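PDB 6DQX: ribonucleoside-diphosphate reductase, alpha chain from Actinobacillus ureae ATCC 25976, which serves as the catalytic subunit of a class Id ribonucleotide reductase, probably converting ribonucleoside diphosphates to deoxyribonucleotides. Local coordinates for residues 239-244 and 551-556; 182-187 and 270-275; 346-351 and 410-415; 103-108 and 286-291. All coordinates share one frame; numbering follows the deposited sequence.

Contact 1 of 4, residues 239-244 and 551-556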
loop_
_atom_site.group_PDB
_atom_site.type_symbol
_atom_site.label_atom_id
_atom_site.label_comp_id
_atom_site.label_asym_id
_atom_site.label_seq_id
_atom_site.Cartn_x
_atom_site.Cartn_y
_atom_site.Cartn_z
ATOM N N ARG A 239 -15.463 -22.963 -7.768
ATOM C CA ARG A 239 -15.376 -21.607 -7.214
ATOM C C ARG A 239 -16.378 -20.623 -7.859
ATOM O O ARG A 239 -16.994 -19.800 -7.189
ATOM C CB ARG A 239 -13.937 -21.076 -7.360
ATOM C CG ARG A 239 -12.863 -21.859 -6.594
ATOM C CD ARG A 239 -13.145 -21.935 -5.095
ATOM N NE ARG A 239 -13.430 -20.605 -4.546
ATOM C CZ ARG A 239 -14.231 -20.330 -3.512
ATOM N NH1 ARG A 239 -14.388 -19.059 -3.130
ATOM N NH2 ARG A 239 -14.886 -21.293 -2.854
ATOM N N LYS A 240 -16.563 -20.749 -9.166
ATOM C CA LYS A 240 -17.452 -19.867 -9.924
ATOM C C LYS A 240 -18.937 -20.115 -9.634
ATOM O O LYS A 240 -19.748 -19.179 -9.592
ATOM C CB LYS A 240 -17.147 -20.023 -11.410
ATOM C CG LYS A 240 -17.547 -18.816 -12.221
ATOM C CD LYS A 240 -16.827 -18.790 -13.564
ATOM C CE LYS A 240 -17.318 -17.610 -14.374
ATOM N NZ LYS A 240 -17.213 -16.327 -13.654
ATOM N N THR A 241 -19.297 -21.382 -9.420
ATOM C CA THR A 241 -20.654 -21.707 -8.978
ATOM C C THR A 241 -20.909 -21.126 -7.583
ATOM O O THR A 241 -21.922 -20.468 -7.354
ATOM C CB THR A 241 -20.900 -23.233 -9.044
ATOM O OG1 THR A 241 -20.734 -23.658 -10.400
ATOM C CG2 THR A 241 -22.309 -23.594 -8.580
ATOM N N GLU A 242 -19.960 -21.324 -6.681
ATOM C CA GLU A 242 -20.074 -20.842 -5.293
ATOM C C GLU A 242 -20.068 -19.326 -5.132
ATOM O O GLU A 242 -20.818 -18.804 -4.317
ATOM C CB GLU A 242 -18.971 -21.465 -4.436
ATOM C CG GLU A 242 -19.149 -22.972 -4.298
ATOM C CD GLU A 242 -17.992 -23.690 -3.617
ATOM O OE1 GLU A 242 -16.813 -23.262 -3.752
ATOM O OE2 GLU A 242 -18.284 -24.720 -2.967
ATOM N N THR A 243 -19.241 -18.621 -5.912
ATOM C CA THR A 243 -19.048 -17.166 -5.737
ATOM C C THR A 243 -19.446 -16.256 -6.913
ATOM O O THR A 243 -19.601 -15.044 -6.737
ATOM C CB THR A 243 -17.574 -16.861 -5.380
ATOM O OG1 THR A 243 -16.705 -17.219 -6.464
ATOM C CG2 THR A 243 -17.159 -17.639 -4.131
ATOM N N GLY A 244 -19.618 -16.836 -8.100
ATOM C CA GLY A 244 -19.786 -16.063 -9.324
ATOM C C GLY A 244 -18.470 -15.836 -10.052
ATOM O O GLY A 244 -18.473 -15.627 -11.260
ATOM N N TYR A 551 -17.876 -12.892 -17.450
ATOM C CA TYR A 551 -17.970 -12.073 -16.244
ATOM C C TYR A 551 -18.498 -12.930 -15.069
ATOM O O TYR A 551 -17.776 -13.819 -14.662
ATOM C CB TYR A 551 -18.811 -10.841 -16.560
ATOM C CG TYR A 551 -18.772 -9.664 -15.602
ATOM C CD1 TYR A 551 -17.705 -9.444 -14.730
ATOM C CD2 TYR A 551 -19.810 -8.740 -15.606
ATOM C CE1 TYR A 551 -17.700 -8.333 -13.886
ATOM C CE2 TYR A 551 -19.802 -7.639 -14.796
ATOM C CZ TYR A 551 -18.752 -7.450 -13.931
ATOM O OH TYR A 551 -18.778 -6.353 -13.127
ATOM N N TYR A 552 -19.682 -12.662 -14.522
ATOM C CA TYR A 552 -20.246 -13.417 -13.379
ATOM C C TYR A 552 -21.083 -14.615 -13.801
ATOM O O TYR A 552 -21.799 -14.558 -14.797
ATOM C CB TYR A 552 -21.207 -12.537 -12.553
ATOM C CG TYR A 552 -20.561 -11.656 -11.544
ATOM C CD1 TYR A 552 -20.337 -12.112 -10.233
ATOM C CD2 TYR A 552 -20.187 -10.338 -11.874
ATOM C CE1 TYR A 552 -19.746 -11.282 -9.283
ATOM C CE2 TYR A 552 -19.580 -9.498 -10.934
ATOM C CZ TYR A 552 -19.355 -9.971 -9.645
ATOM O OH TYR A 552 -18.756 -9.140 -8.717
ATOM N N GLN A 553 -21.046 -15.674 -12.993
ATOM C CA GLN A 553 -22.010 -16.750 -13.112
ATOM C C GLN A 553 -22.967 -16.530 -11.973
ATOM O O GLN A 553 -22.583 -16.690 -10.804
ATOM C CB GLN A 553 -21.326 -18.103 -13.009
ATOM C CG GLN A 553 -22.252 -19.299 -13.179
ATOM C CD GLN A 553 -21.572 -20.603 -12.858
ATOM O OE1 GLN A 553 -20.497 -20.917 -13.392
ATOM N NE2 GLN A 553 -22.213 -21.403 -12.005
ATOM N N TYR A 554 -24.169 -16.075 -12.310
ATOM C CA TYR A 554 -25.225 -15.887 -11.334
ATOM C C TYR A 554 -25.933 -17.198 -11.072
ATOM O O TYR A 554 -25.900 -18.129 -11.884
ATOM C CB TYR A 554 -26.231 -14.838 -11.796
ATOM C CG TYR A 554 -25.688 -13.436 -11.832
ATOM C CD1 TYR A 554 -25.066 -12.885 -10.706
ATOM C CD2 TYR A 554 -25.813 -12.632 -12.978
ATOM C CE1 TYR A 554 -24.566 -11.592 -10.722
ATOM C CE2 TYR A 554 -25.324 -11.325 -12.994
ATOM C CZ TYR A 554 -24.693 -10.819 -11.862
ATOM O OH TYR A 554 -24.186 -9.537 -11.837
ATOM N N SER A 555 -26.570 -17.257 -9.917
ATOM C CA SER A 555 -27.387 -18.391 -9.530
ATOM C C SER A 555 -28.855 -17.971 -9.546
ATOM O O SER A 555 -29.170 -16.811 -9.802
ATOM C CB SER A 555 -26.982 -18.856 -8.138
ATOM O OG SER A 555 -27.702 -20.021 -7.797
ATOM N N MET A 556 -29.742 -18.932 -9.307
ATOM C CA MET A 556 -31.181 -18.682 -9.082
ATOM C C MET A 556 -31.634 -19.563 -7.908
ATOM O O MET A 556 -30.840 -20.371 -7.409
ATOM C CB MET A 556 -31.998 -18.976 -10.355
ATOM C CG MET A 556 -31.692 -20.322 -11.005
ATOM S SD MET A 556 -32.613 -20.719 -12.505
ATOM C CE MET A 556 -31.453 -20.200 -13.766
#

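Contact 2 of 4, residues 182-187 and 270-275. With EDO (1,2-ethanediol), chain G.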
loop_
_atom_site.group_PDB
_atom_site.type_symbol
_atom_site.label_atom_id
_atom_site.label_comp_id
_atom_site.label_asym_id
_atom_site.label_seq_id
_atom_site.Cartn_x
_atom_site.Cartn_y
_atom_site.Cartn_z
ATOM N N ALA A 182 -9.806 -5.432 -9.483
ATOM C CA ALA A 182 -9.702 -6.794 -9.967
ATOM C C ALA A 182 -8.296 -7.127 -10.362
ATOM O O ALA A 182 -7.661 -6.405 -11.154
ATOM C CB ALA A 182 -10.627 -7.031 -11.165
ATOM N N GLY A 183 -7.793 -8.225 -9.819
ATOM C CA GLY A 183 -6.472 -8.730 -10.189
ATOM C C GLY A 183 -6.592 -9.893 -11.146
ATOM O O GLY A 183 -7.468 -10.728 -10.974
ATOM N N TYR A 184 -5.710 -9.963 -12.133
ATOM C CA TYR A 184 -5.668 -11.077 -13.090
ATOM C C TYR A 184 -4.393 -11.920 -12.970
ATOM O O TYR A 184 -3.286 -11.379 -12.933
ATOM C CB TYR A 184 -5.790 -10.536 -14.508
ATOM C CG TYR A 184 -7.191 -10.063 -14.856
ATOM C CD1 TYR A 184 -7.667 -8.833 -14.427
ATOM C CD2 TYR A 184 -8.024 -10.846 -15.638
ATOM C CE1 TYR A 184 -8.942 -8.399 -14.762
ATOM C CE2 TYR A 184 -9.296 -10.422 -15.984
ATOM C CZ TYR A 184 -9.742 -9.207 -15.556
ATOM O OH TYR A 184 -10.989 -8.786 -15.904
ATOM N N ILE A 185 -4.573 -13.241 -12.985
ATOM C CA ILE A 185 -3.484 -14.219 -12.866
ATOM C C ILE A 185 -3.670 -15.305 -13.941
ATOM O O ILE A 185 -4.805 -15.713 -14.226
ATOM C CB ILE A 185 -3.477 -14.795 -11.411
ATOM C CG1 ILE A 185 -2.199 -15.569 -11.104
ATOM C CG2 ILE A 185 -4.710 -15.638 -11.118
ATOM C CD1 ILE A 185 -0.993 -14.684 -10.935
ATOM N N ASP A 186 -2.579 -15.787 -14.530
ATOM C CA ASP A 186 -2.673 -16.854 -15.541
ATOM C C ASP A 186 -2.949 -18.199 -14.853
ATOM O O ASP A 186 -2.447 -18.447 -13.740
ATOM C CB ASP A 186 -1.420 -16.917 -16.358
ATOM C CG ASP A 186 -1.097 -15.576 -17.011
ATOM O OD1 ASP A 186 -1.567 -15.297 -18.145
ATOM O OD2 ASP A 186 -0.419 -14.777 -16.336
ATOM N N ILE A 187 -3.763 -19.042 -15.496
ATOM C CA ILE A 187 -4.122 -20.360 -14.921
ATOM C C ILE A 187 -2.898 -21.272 -14.770
ATOM O O ILE A 187 -2.914 -22.167 -13.913
ATOM C CB ILE A 187 -5.240 -21.062 -15.741
ATOM C CG1 ILE A 187 -5.921 -22.167 -14.895
ATOM C CG2 ILE A 187 -4.720 -21.538 -17.079
ATOM C CD1 ILE A 187 -7.230 -22.663 -15.457
ATOM N N HIS A 270 -2.654 -8.377 -21.586
ATOM C CA HIS A 270 -2.366 -9.325 -20.511
ATOM C C HIS A 270 -3.585 -9.726 -19.730
ATOM O O HIS A 270 -3.624 -10.822 -19.135
ATOM C CB HIS A 270 -1.352 -8.725 -19.505
ATOM C CG HIS A 270 -0.064 -8.284 -20.123
ATOM N ND1 HIS A 270 0.879 -9.173 -20.586
ATOM C CD2 HIS A 270 0.456 -7.052 -20.316
ATOM C CE1 HIS A 270 1.909 -8.505 -21.077
ATOM N NE2 HIS A 270 1.686 -7.214 -20.904
ATOM N N ALA A 271 -4.541 -8.800 -19.652
ATOM C CA ALA A 271 -5.662 -8.866 -18.732
ATOM C C ALA A 271 -6.767 -7.942 -19.220
ATOM O O ALA A 271 -6.539 -7.057 -20.054
ATOM C CB ALA A 271 -5.222 -8.410 -17.332
ATOM N N SER A 272 -7.950 -8.122 -18.670
ATOM C CA SER A 272 -9.046 -7.166 -18.865
ATOM C C SER A 272 -9.211 -6.240 -17.650
ATOM O O SER A 272 -8.284 -6.099 -16.808
ATOM C CB SER A 272 -10.318 -7.948 -19.272
ATOM O OG SER A 272 -11.401 -7.076 -19.582
ATOM N N ASN A 273 -10.349 -5.568 -17.558
ATOM C CA ASN A 273 -10.598 -4.558 -16.550
ATOM C C ASN A 273 -11.508 -5.113 -15.459
ATOM O O ASN A 273 -11.774 -6.306 -15.414
ATOM C CB ASN A 273 -11.229 -3.327 -17.176
ATOM C CG ASN A 273 -12.636 -3.596 -17.677
ATOM O OD1 ASN A 273 -12.848 -4.593 -18.347
ATOM N ND2 ASN A 273 -13.594 -2.756 -17.321
ATOM N N LEU A 274 -11.985 -4.228 -14.586
ATOM C CA LEU A 274 -12.874 -4.616 -13.496
ATOM C C LEU A 274 -14.123 -5.369 -13.973
ATOM O O LEU A 274 -14.580 -6.284 -13.296
ATOM C CB LEU A 274 -13.297 -3.366 -12.733
ATOM C CG LEU A 274 -14.157 -3.552 -11.499
ATOM C CD1 LEU A 274 -13.350 -4.243 -10.427
ATOM C CD2 LEU A 274 -14.634 -2.191 -10.999
ATOM N N CYS A 275 -14.681 -4.977 -15.132
ATOM C CA CYS A 275 -15.941 -5.546 -15.634
ATOM C C CYS A 275 -15.831 -6.512 -16.826
ATOM O O CYS A 275 -16.857 -7.052 -17.241
ATOM C CB CYS A 275 -16.905 -4.413 -15.954
ATOM S SG CYS A 275 -17.299 -3.426 -14.481
HETATM C C1 EDO G . -0.903 -26.119 -14.876
HETATM O O1 EDO G . -0.325 -25.874 -16.160
HETATM C C2 EDO G . -1.086 -24.751 -14.235
HETATM O O2 EDO G . -1.478 -24.614 -12.858
HETATM O O HOH W 1 -2.002 -12.854 -19.697
#

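Contact 3 of 4, residues 346-351 and 410-415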
loop_
_atom_site.group_PDB
_atom_site.type_symbol
_atom_site.label_atom_id
_atom_site.label_comp_id
_atom_site.label_asym_id
_atom_site.label_seq_id
_atom_site.Cartn_x
_atom_site.Cartn_y
_atom_site.Cartn_z
ATOM N N LEU A 346 -11.203 4.300 -27.114
ATOM C CA LEU A 346 -12.582 4.525 -26.703
ATOM C C LEU A 346 -13.364 3.198 -26.566
ATOM O O LEU A 346 -13.019 2.157 -27.173
ATOM C CB LEU A 346 -13.328 5.417 -27.707
ATOM C CG LEU A 346 -12.592 6.698 -28.181
ATOM C CD1 LEU A 346 -13.436 7.419 -29.219
ATOM C CD2 LEU A 346 -12.265 7.590 -26.987
ATOM N N GLY A 347 -14.451 3.288 -25.817
ATOM C CA GLY A 347 -15.301 2.144 -25.511
ATOM C C GLY A 347 -16.777 2.493 -25.624
ATOM O O GLY A 347 -17.480 2.541 -24.624
ATOM N N LEU A 348 -17.245 2.747 -26.840
ATOM C CA LEU A 348 -18.656 3.018 -27.075
ATOM C C LEU A 348 -19.404 1.672 -26.985
ATOM O O LEU A 348 -19.009 0.682 -27.632
ATOM C CB LEU A 348 -18.857 3.651 -28.451
ATOM C CG LEU A 348 -20.305 3.983 -28.874
ATOM C CD1 LEU A 348 -20.311 5.258 -29.717
ATOM C CD2 LEU A 348 -20.986 2.818 -29.614
ATOM N N GLY A 349 -20.453 1.643 -26.184
ATOM C CA GLY A 349 -21.230 0.443 -25.899
ATOM C C GLY A 349 -22.682 0.582 -26.278
ATOM O O GLY A 349 -23.062 1.482 -27.036
ATOM N N VAL A 350 -23.517 -0.290 -25.693
ATOM C CA VAL A 350 -24.946 -0.325 -25.965
ATOM C C VAL A 350 -25.730 -0.685 -24.731
ATOM O O VAL A 350 -25.172 -1.222 -23.771
ATOM C CB VAL A 350 -25.321 -1.406 -27.048
ATOM C CG1 VAL A 350 -24.557 -1.114 -28.335
ATOM C CG2 VAL A 350 -25.041 -2.822 -26.559
ATOM N N LEU A 351 -27.005 -0.335 -24.751
ATOM C CA LEU A 351 -27.989 -0.915 -23.824
ATOM C C LEU A 351 -29.325 -1.052 -24.534
ATOM O O LEU A 351 -29.472 -0.620 -25.675
ATOM C CB LEU A 351 -28.101 -0.071 -22.545
ATOM C CG LEU A 351 -28.188 1.442 -22.685
ATOM C CD1 LEU A 351 -29.562 1.911 -23.083
ATOM C CD2 LEU A 351 -27.777 2.109 -21.362
ATOM N N THR A 410 -9.093 1.738 -30.468
ATOM C CA THR A 410 -10.317 0.981 -30.351
ATOM C C THR A 410 -11.494 1.942 -30.227
ATOM O O THR A 410 -11.347 3.063 -29.738
ATOM C CB THR A 410 -10.299 0.055 -29.096
ATOM O OG1 THR A 410 -10.268 0.860 -27.903
ATOM C CG2 THR A 410 -9.097 -0.885 -29.177
ATOM N N LEU A 411 -12.658 1.484 -30.665
ATOM C CA LEU A 411 -13.892 2.238 -30.657
ATOM C C LEU A 411 -15.019 1.643 -29.799
ATOM O O LEU A 411 -15.816 2.422 -29.254
ATOM C CB LEU A 411 -14.418 2.394 -32.090
ATOM C CG LEU A 411 -13.777 3.493 -32.959
ATOM C CD1 LEU A 411 -13.874 4.857 -32.260
ATOM C CD2 LEU A 411 -12.350 3.172 -33.323
ATOM N N MET A 412 -15.099 0.323 -29.675
ATOM C CA MET A 412 -16.284 -0.319 -29.071
ATOM C C MET A 412 -16.015 -1.348 -28.003
ATOM O O MET A 412 -15.109 -2.157 -28.128
ATOM C CB MET A 412 -17.167 -0.968 -30.167
ATOM C CG MET A 412 -17.861 0.055 -31.050
ATOM S SD MET A 412 -18.815 -0.706 -32.379
ATOM C CE MET A 412 -20.087 -1.400 -31.322
ATOM N N SER A 413 -16.859 -1.336 -26.980
ATOM C CA SER A 413 -16.785 -2.311 -25.904
ATOM C C SER A 413 -18.144 -2.377 -25.261
ATOM O O SER A 413 -18.810 -1.338 -25.105
ATOM C CB SER A 413 -15.729 -1.879 -24.858
ATOM O OG SER A 413 -16.102 -0.684 -24.218
ATOM N N ILE A 414 -18.543 -3.551 -24.796
ATOM C CA ILE A 414 -19.893 -3.687 -24.226
ATOM C C ILE A 414 -19.835 -3.866 -22.714
ATOM O O ILE A 414 -19.813 -4.978 -22.192
ATOM C CB ILE A 414 -20.709 -4.823 -24.919
ATOM C CG1 ILE A 414 -20.621 -4.718 -26.437
ATOM C CG2 ILE A 414 -22.147 -4.848 -24.410
ATOM C CD1 ILE A 414 -21.028 -3.385 -27.020
ATOM N N ALA A 415 -19.789 -2.735 -22.028
ATOM C CA ALA A 415 -19.800 -2.704 -20.568
ATOM C C ALA A 415 -21.176 -3.039 -19.950
ATOM O O ALA A 415 -22.216 -2.947 -20.612
ATOM C CB ALA A 415 -19.352 -1.336 -20.101
HETATM O O HOH W 2 -18.937 0.468 -23.079
HETATM O O HOH W 3 -22.488 -1.492 -22.997
#

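Contact 4 of 4, residues 103-108 and 286-291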
loop_
_atom_site.group_PDB
_atom_site.type_symbol
_atom_site.label_atom_id
_atom_site.label_comp_id
_atom_site.label_asym_id
_atom_site.label_seq_id
_atom_site.Cartn_x
_atom_site.Cartn_y
_atom_site.Cartn_z
ATOM N N ILE A 103 -12.849 8.902 -16.884
ATOM C CA ILE A 103 -12.525 7.550 -17.377
ATOM C C ILE A 103 -13.270 6.476 -16.571
ATOM O O ILE A 103 -13.631 6.711 -15.431
ATOM C CB ILE A 103 -11.010 7.241 -17.417
ATOM C CG1 ILE A 103 -10.331 7.554 -16.070
ATOM C CG2 ILE A 103 -10.324 8.051 -18.533
ATOM C CD1 ILE A 103 -9.020 6.849 -15.819
ATOM N N SER A 104 -13.506 5.321 -17.198
ATOM C CA SER A 104 -14.271 4.183 -16.593
ATOM C C SER A 104 -13.453 2.896 -16.372
ATOM O O SER A 104 -13.993 1.879 -15.929
ATOM C CB SER A 104 -15.509 3.866 -17.473
ATOM O OG SER A 104 -16.502 4.881 -17.300
ATOM N N CYS A 105 -12.165 2.933 -16.661
ATOM C CA CYS A 105 -11.277 1.828 -16.309
ATOM C C CYS A 105 -9.849 2.352 -16.141
ATOM O O CYS A 105 -9.495 3.443 -16.624
ATOM C CB CYS A 105 -11.353 0.685 -17.361
ATOM S SG CYS A 105 -10.609 1.120 -18.957
ATOM N N PHE A 106 -9.032 1.545 -15.479
ATOM C CA PHE A 106 -7.623 1.841 -15.246
ATOM C C PHE A 106 -6.932 0.493 -15.010
ATOM O O PHE A 106 -7.216 -0.202 -14.015
ATOM C CB PHE A 106 -7.474 2.782 -14.046
ATOM C CG PHE A 106 -6.104 3.375 -13.899
ATOM C CD1 PHE A 106 -5.028 2.598 -13.498
ATOM C CD2 PHE A 106 -5.883 4.725 -14.165
ATOM C CE1 PHE A 106 -3.756 3.137 -13.368
ATOM C CE2 PHE A 106 -4.610 5.274 -14.031
ATOM C CZ PHE A 106 -3.540 4.476 -13.649
ATOM N N GLY A 107 -6.083 0.100 -15.945
ATOM C CA GLY A 107 -5.468 -1.226 -15.944
ATOM C C GLY A 107 -3.977 -1.178 -15.950
ATOM O O GLY A 107 -3.385 -0.666 -16.894
ATOM N N SER A 108 -3.361 -1.701 -14.887
ATOM C CA SER A 108 -1.908 -1.636 -14.715
ATOM C C SER A 108 -1.236 -2.987 -14.926
ATOM O O SER A 108 -1.807 -4.060 -14.628
ATOM C CB SER A 108 -1.529 -1.113 -13.328
ATOM O OG SER A 108 -2.280 0.038 -13.006
ATOM N N GLU A 286 2.939 1.954 -19.647
ATOM C CA GLU A 286 1.573 2.364 -19.950
ATOM C C GLU A 286 0.529 1.572 -19.154
ATOM O O GLU A 286 0.586 0.367 -19.109
ATOM C CB GLU A 286 1.310 2.187 -21.440
ATOM C CG GLU A 286 1.946 3.276 -22.296
ATOM C CD GLU A 286 1.565 3.171 -23.771
ATOM O OE1 GLU A 286 1.476 2.057 -24.318
ATOM O OE2 GLU A 286 1.376 4.218 -24.410
ATOM N N SER A 287 -0.424 2.279 -18.572
ATOM C CA SER A 287 -1.593 1.660 -17.908
ATOM C C SER A 287 -2.809 2.036 -18.777
ATOM O O SER A 287 -3.026 3.213 -19.075
ATOM C CB SER A 287 -1.760 2.200 -16.507
ATOM O OG SER A 287 -0.656 1.771 -15.731
ATOM N N PHE A 288 -3.579 1.046 -19.213
ATOM C CA PHE A 288 -4.726 1.370 -20.075
ATOM C C PHE A 288 -5.794 2.136 -19.334
ATOM O O PHE A 288 -6.038 1.899 -18.144
ATOM C CB PHE A 288 -5.267 0.146 -20.827
ATOM C CG PHE A 288 -5.920 -0.920 -19.969
ATOM C CD1 PHE A 288 -7.157 -0.724 -19.383
ATOM C CD2 PHE A 288 -5.316 -2.162 -19.829
ATOM C CE1 PHE A 288 -7.767 -1.754 -18.639
ATOM C CE2 PHE A 288 -5.919 -3.179 -19.091
ATOM C CZ PHE A 288 -7.127 -2.967 -18.501
ATOM N N VAL A 289 -6.390 3.101 -20.040
ATOM C CA VAL A 289 -7.596 3.772 -19.625
ATOM C C VAL A 289 -8.531 3.874 -20.824
ATOM O O VAL A 289 -8.099 3.837 -21.975
ATOM C CB VAL A 289 -7.330 5.167 -19.028
ATOM C CG1 VAL A 289 -6.522 5.057 -17.746
ATOM C CG2 VAL A 289 -6.574 6.065 -20.004
ATOM N N CYS A 290 -9.808 4.076 -20.532
ATOM C CA CYS A 290 -10.825 4.164 -21.589
ATOM C C CYS A 290 -12.036 4.897 -21.029
ATOM O O CYS A 290 -12.228 4.956 -19.822
ATOM C CB CYS A 290 -11.204 2.748 -22.029
ATOM S SG CYS A 290 -12.069 2.640 -23.603
ATOM N N CYS A 291 -12.849 5.468 -21.892
ATOM C CA CYS A 291 -14.087 6.083 -21.448
ATOM C C CYS A 291 -15.214 5.460 -22.218
ATOM O O CYS A 291 -14.997 4.825 -23.258
ATOM C CB CYS A 291 -14.072 7.576 -21.633
ATOM S SG CYS A 291 -13.786 8.083 -23.317
#

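Contact 1 of 4, residues 239-244 and 551-556
K240 NZ gives a 2.8 Å hydrogen bond to Y551 O, lying in the plane of that carbonyl, where the end of helix 227-243 meets strand 549-554. K240 NZ also donates to G244 O at 2.8 Å and to the carbonyl of P246, so three backbone oxygens surround it. K240 CG stands opposite its backbone N (chi1 -156°), and the chain stays extended before turning between CD and CE. G244 O is gripped twice: besides the lysine it accepts from Q553 N at 3.1 Å, on a lone pair. With its positive phi, G244 ends the helix, and G244 CA makes a 3.2 Å CA-H...O contact with Q553 O. The Q553 amide is held at both ends: Q553 NE2 donates to T241 OG1 at 3.1 Å, while OE1 is bonded to Y539 OH of helix 532-544. T241 OG1 is also tied to L237 O. The Y551 side chain turns away, and the Y552 ring brings its edge, CD2 foremost, over the centre of the Y551 face, consistent with the radical-transfer tyrosines of class I relatives. Three carbonyls, two just past the helix end and one from the strand segment, would probably stabilise the buried lysine's charge and tie helix to strand.

Contact 2 of 4, residues 182-187 and 270-275
Y184 keeps CG next to its backbone N and opposite the carbonyl carbon (chi1 -73°), and a chi2 of 79° lays its ring along A271, S272 and N273. The hydroxyl then donates to N273 O, with 2.6 Å between OH and O and the donor tilted modestly from the carbonyl plane. At the other end of the ring, A271 CB packs 3.6 Å from Y184 CG. S272 N lies above one face, towards the rim, and has no hydrogen-bonding partner in the model. S272 O comes within 3.1 Å of Y184 CE1, a close fit, and has a weak bond to S135 OG. The leucine works differently: L274 CG is opposite its own N (chi1 -176°), returning CD1 to within 4.0 Å of A182 CB. A water bridges D186 OD1, which is also salt-bridged to K251, and H270 O. N273-L274-C275 matches in sequence the finger loop that crosses the barrel in this family and carries its radical cysteine. Strand 181-186 is paired in parallel with strands 134-137 and 209-213; Y184 also reaches Y247 and F249 of strand 247-249, whereas I187, beyond the strand, packs on helix 227-243.

Contact 3 of 4, residues 346-351 and 410-415
T410 and L346 open the tight end of this contact by exchanging two hydrogen bonds. L346 N donates to T410 O at 2.9 Å, and T410 OG1 returns a bond to L346 O at 3.1 Å. The hydroxyl can do so because it sits between the backbone N and the carbonyl carbon (chi1 65°). L346 O is also bonded to Q518 NE2, while D517 receives L411 N on one carboxylate oxygen and M412 N on the other. Two residues on, L348 N donates to L411 O at 2.8 Å and L348 O accepts from S413 N at 3.0 Å, the latter donor well above the carbonyl plane. The two chains run in the same general direction, 27° apart, but form a single beta bridge, L348 with M412. The barrel of this family has two half-barrels, each of parallel strands, set antiparallel to one another; strand 347-351 pairs in parallel with strand 288-296, and the loop before helix 418-423 lines its other side. Two glycines allow the close approach: S413 OG reaches G347 CA at 3.2 Å, and S413 O lies 3.1 Å from G349 CA. On one flank L346 and L411 lie side by side, their CD1 atoms touching, against helices 308-327 and 367-395. From G347 O and S413 O onwards, on the looser side, water bridges replace direct backbone bonds. One water donates to both oxygens; a second accepts from V350 N and donates to A415 O. There the direct contact is apolar, I414 CD1 lying 4.1 Å from V350 CG2, the two side chains crossing at a slant.

Contact 4 of 4, residues 103-108 and 286-291
S287 points its CB at strand 105-108, where it packs against F106 CE1. Its hydroxyl and that of S108 are each bonded to the carboxylate of E123, one to each oxygen, so a single glutamate on helix 114-130 holds both. F288 comes next, its CG wedged between N and carbonyl carbon (chi1 67°), which folds the ring back over G107. G107 CA stands 3.5 Å from the F288 ring centroid and only 13° off the normal, a CH-pi contact made possible by the missing side chain. The backbones pair at the same place: G107 N donates to F288 O at 2.8 Å, while the return bond from F288 N is weak. C105 SG meets the edge of the same ring, 5.1 Å from the F288 centroid. Strands 105-109 and 288-296 are antiparallel here, the junction between differently directed strands of the ribonucleotide reductase barrel. V289 belongs to the opposite face: CG1 lies 3.7 Å from F106 CD2, the two side chains pointing the same way, and 3.6 Å from I103 CD1, with F323 and A336 of the surrounding helices beyond. C290 returns to the face of C105 and F288. C290 CB approaches C105 SG at 3.5 Å, yet the sulfurs SG of C105 and C290 are 5.1 Å apart, too far for a disulfide; the positions are consistent with the redox cysteine pair of relatives. C290 O accepts a nearly straight bond from S104 N at 2.9 Å. C291, finally, turns to V319 and M320 of helix 308-327.

All four contacts reach one sheet, the wall of the barrel. Contacts 2 and 4 have centres 13 Å apart and touch through S272 O and F288 CZ (3.7 Å). Contact 4 meets contact 3, about 14 Å away between centres, where C290 SG lies 3.3 Å from G347 N. Contact 1 is more remote, 25 and 26 Å from contacts 3 and 4 between centres, but joins contact 2 through Y551 OH and C275 SG, 3.5 Å apart. By analogy with relatives, a radical probably enters the active site there; C275 SG lies 9.2 Å from C105 SG, so the probable radical cysteine and redox pair would face one pocket. A magnesium ion lies about 10 Å from the A271 side chain.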